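Local coordinates for cytochrome CH (Methylobacterium extorquens, PDB 1QN2), which carries electrons through a covalently bound heme c and, as a class I cytochrome c, probably serves methanol oxidation in this methylotroph, at residues Ala6-Phe11 with Ile93-Thr98. Residues are numbered along the deposited sequence; the frame is centred on the assembly and turned at random.
Sequences AGEKAF and IAYLKT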
loop_
_atom_site.group_PDB
_atom_site.type_symbol
_atom_site.label_atom_id
_atom_site.label_comp_id
_atom_site.label_asym_id
_atom_site.label_seq_id
_atom_site.Cartn_x
_atom_site.Cartn_y
_atom_site.Cartn_z
ATOM N N ALA A 6 -8.295 -9.833 10.495
ATOM C CA ALA A 6 -6.958 -9.623 11.085
ATOM C C ALA A 6 -6.290 -8.425 10.388
ATOM O O ALA A 6 -5.595 -7.639 11.027
ATOM C CB ALA A 6 -6.121 -10.878 10.888
ATOM N N GLY A 7 -6.530 -8.300 9.090
ATOM C CA GLY A 7 -5.946 -7.203 8.331
ATOM C C GLY A 7 -6.418 -5.841 8.794
ATOM O O GLY A 7 -5.649 -4.876 8.815
ATOM N N GLU A 8 -7.695 -5.753 9.167
ATOM C CA GLU A 8 -8.229 -4.467 9.633
ATOM C C GLU A 8 -7.495 -4.034 10.896
ATOM O O GLU A 8 -7.235 -2.857 11.126
ATOM C CB GLU A 8 -9.731 -4.591 9.911
ATOM C CG GLU A 8 -10.450 -3.269 10.065
ATOM C CD GLU A 8 -10.437 -2.738 11.480
ATOM O OE1 GLU A 8 -10.220 -3.528 12.425
ATOM O OE2 GLU A 8 -10.641 -1.518 11.666
ATOM N N LYS A 9 -7.155 -5.029 11.713
ATOM C CA LYS A 9 -6.438 -4.751 12.953
ATOM C C LYS A 9 -4.977 -4.387 12.673
ATOM O O LYS A 9 -4.423 -3.497 13.325
ATOM C CB LYS A 9 -6.487 -5.991 13.863
ATOM C CG LYS A 9 -5.962 -5.725 15.260
ATOM C CD LYS A 9 -6.673 -6.600 16.285
ATOM C CE LYS A 9 -6.164 -6.322 17.690
ATOM N NZ LYS A 9 -5.155 -7.328 18.124
ATOM N N ALA A 10 -4.350 -5.060 11.716
ATOM C CA ALA A 10 -2.950 -4.811 11.362
ATOM C C ALA A 10 -2.761 -3.526 10.579
ATOM O O ALA A 10 -1.636 -3.034 10.386
ATOM C CB ALA A 10 -2.434 -5.999 10.538
ATOM N N PHE A 11 -3.846 -2.933 10.103
ATOM C CA PHE A 11 -3.799 -1.710 9.328
ATOM C C PHE A 11 -3.552 -0.477 10.166
ATOM O O PHE A 11 -3.309 0.625 9.652
ATOM C CB PHE A 11 -5.055 -1.578 8.474
ATOM C CG PHE A 11 -5.041 -0.465 7.474
ATOM C CD1 PHE A 11 -4.460 -0.627 6.233
ATOM C CD2 PHE A 11 -5.640 0.746 7.780
ATOM C CE1 PHE A 11 -4.435 0.385 5.298
ATOM C CE2 PHE A 11 -5.636 1.751 6.841
ATOM C CZ PHE A 11 -5.027 1.597 5.614
ATOM N N ILE A 93 -3.431 -7.270 2.994
ATOM C CA ILE A 93 -3.897 -7.298 1.609
ATOM C C ILE A 93 -5.333 -7.782 1.522
ATOM O O ILE A 93 -6.147 -7.327 0.709
ATOM C CB ILE A 93 -2.980 -8.145 0.716
ATOM C CG1 ILE A 93 -1.581 -7.493 0.640
ATOM C CG2 ILE A 93 -3.556 -8.278 -0.682
ATOM C CD1 ILE A 93 -0.475 -8.443 0.236
ATOM N N ALA A 94 -5.703 -8.733 2.378
ATOM C CA ALA A 94 -7.120 -9.204 2.316
ATOM C C ALA A 94 -8.026 -8.029 2.692
ATOM O O ALA A 94 -9.119 -7.806 2.173
ATOM C CB ALA A 94 -7.264 -10.309 3.375
ATOM N N TYR A 95 -7.535 -7.232 3.640
ATOM C CA TYR A 95 -8.311 -6.077 4.087
ATOM C C TYR A 95 -8.470 -5.046 2.991
ATOM O O TYR A 95 -9.568 -4.525 2.775
ATOM C CB TYR A 95 -7.691 -5.478 5.342
ATOM C CG TYR A 95 -8.318 -4.170 5.766
ATOM C CD1 TYR A 95 -9.680 -4.119 6.053
ATOM C CD2 TYR A 95 -7.574 -3.002 5.859
ATOM C CE1 TYR A 95 -10.268 -2.929 6.426
ATOM C CE2 TYR A 95 -8.153 -1.806 6.261
ATOM C CZ TYR A 95 -9.510 -1.785 6.532
ATOM O OH TYR A 95 -10.154 -0.624 6.900
ATOM N N LEU A 96 -7.384 -4.744 2.277
ATOM C CA LEU A 96 -7.389 -3.776 1.198
ATOM C C LEU A 96 -8.360 -4.153 0.093
ATOM O O LEU A 96 -9.001 -3.298 -0.518
ATOM C CB LEU A 96 -5.976 -3.623 0.608
ATOM C CG LEU A 96 -4.896 -3.012 1.497
ATOM C CD1 LEU A 96 -3.583 -2.895 0.697
ATOM C CD2 LEU A 96 -5.326 -1.639 1.982
ATOM N N LYS A 97 -8.466 -5.454 -0.172
ATOM C CA LYS A 97 -9.372 -5.912 -1.215
ATOM C C LYS A 97 -10.817 -5.560 -0.880
ATOM O O LYS A 97 -11.632 -5.328 -1.775
ATOM C CB LYS A 97 -9.225 -7.420 -1.429
ATOM C CG LYS A 97 -7.941 -7.836 -2.132
ATOM C CD LYS A 97 -7.968 -9.309 -2.479
ATOM C CE LYS A 97 -6.693 -9.844 -3.070
ATOM N NZ LYS A 97 -6.811 -11.306 -3.356
ATOM N N THR A 98 -11.142 -5.504 0.412
ATOM C CA THR A 98 -12.502 -5.179 0.814
ATOM C C THR A 98 -12.840 -3.718 0.549
ATOM O O THR A 98 -14.023 -3.377 0.517
ATOM C CB THR A 98 -12.790 -5.508 2.277
ATOM O OG1 THR A 98 -12.187 -4.539 3.138
ATOM C CG2 THR A 98 -12.339 -6.901 2.650
#
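G7 and Y95 are where the segments 6-11 and 93-98 come nearest, 5.0 Å between the two CA atoms, with no hydrogen bond joining the two segments. Such nearness depends on the glycine: a CB on G7 would clash with that of Y95, whose CB instead rests against the backbone, 3.7 Å from G7 C. From there the tyrosine ring packs against both E8 and F11, because CG is anti to the backbone N (chi1 172°). E8 covers one face of this ring with a CH-pi contact, its CA 3.9 Å from the ring centroid and almost on the normal, while E8 CG lies over the same face, 3.7 Å from Y95 CE1. This crossing of the N- and C-terminal helices, with glycine and two aromatics at the interface, is the signature of the class I cytochrome c fold. F11 completes it: Y95 turns an edge to the phenylalanine face in a T-shaped pair, planes at 63°, with Y95 CE2 3.6 Å from F11 CG. Replacing Y95 by an alanine would probably open a gap between the helices, leaving that face of F11 and the aliphatic part of E8 without the tyrosine ring that packs on them. Further along the F11 ring, L96 reaches in with CD2, 4.0 Å from F11 CE1; the F11 side chain also lies about 4 Å from the heme at nearest atoms and meets the ring of F20, so this helix pair borders the heme pocket. Beyond the interface, T98 OG1 donates a hydrogen bond to Y95 O (2.6 Å), lying in the carbonyl plane.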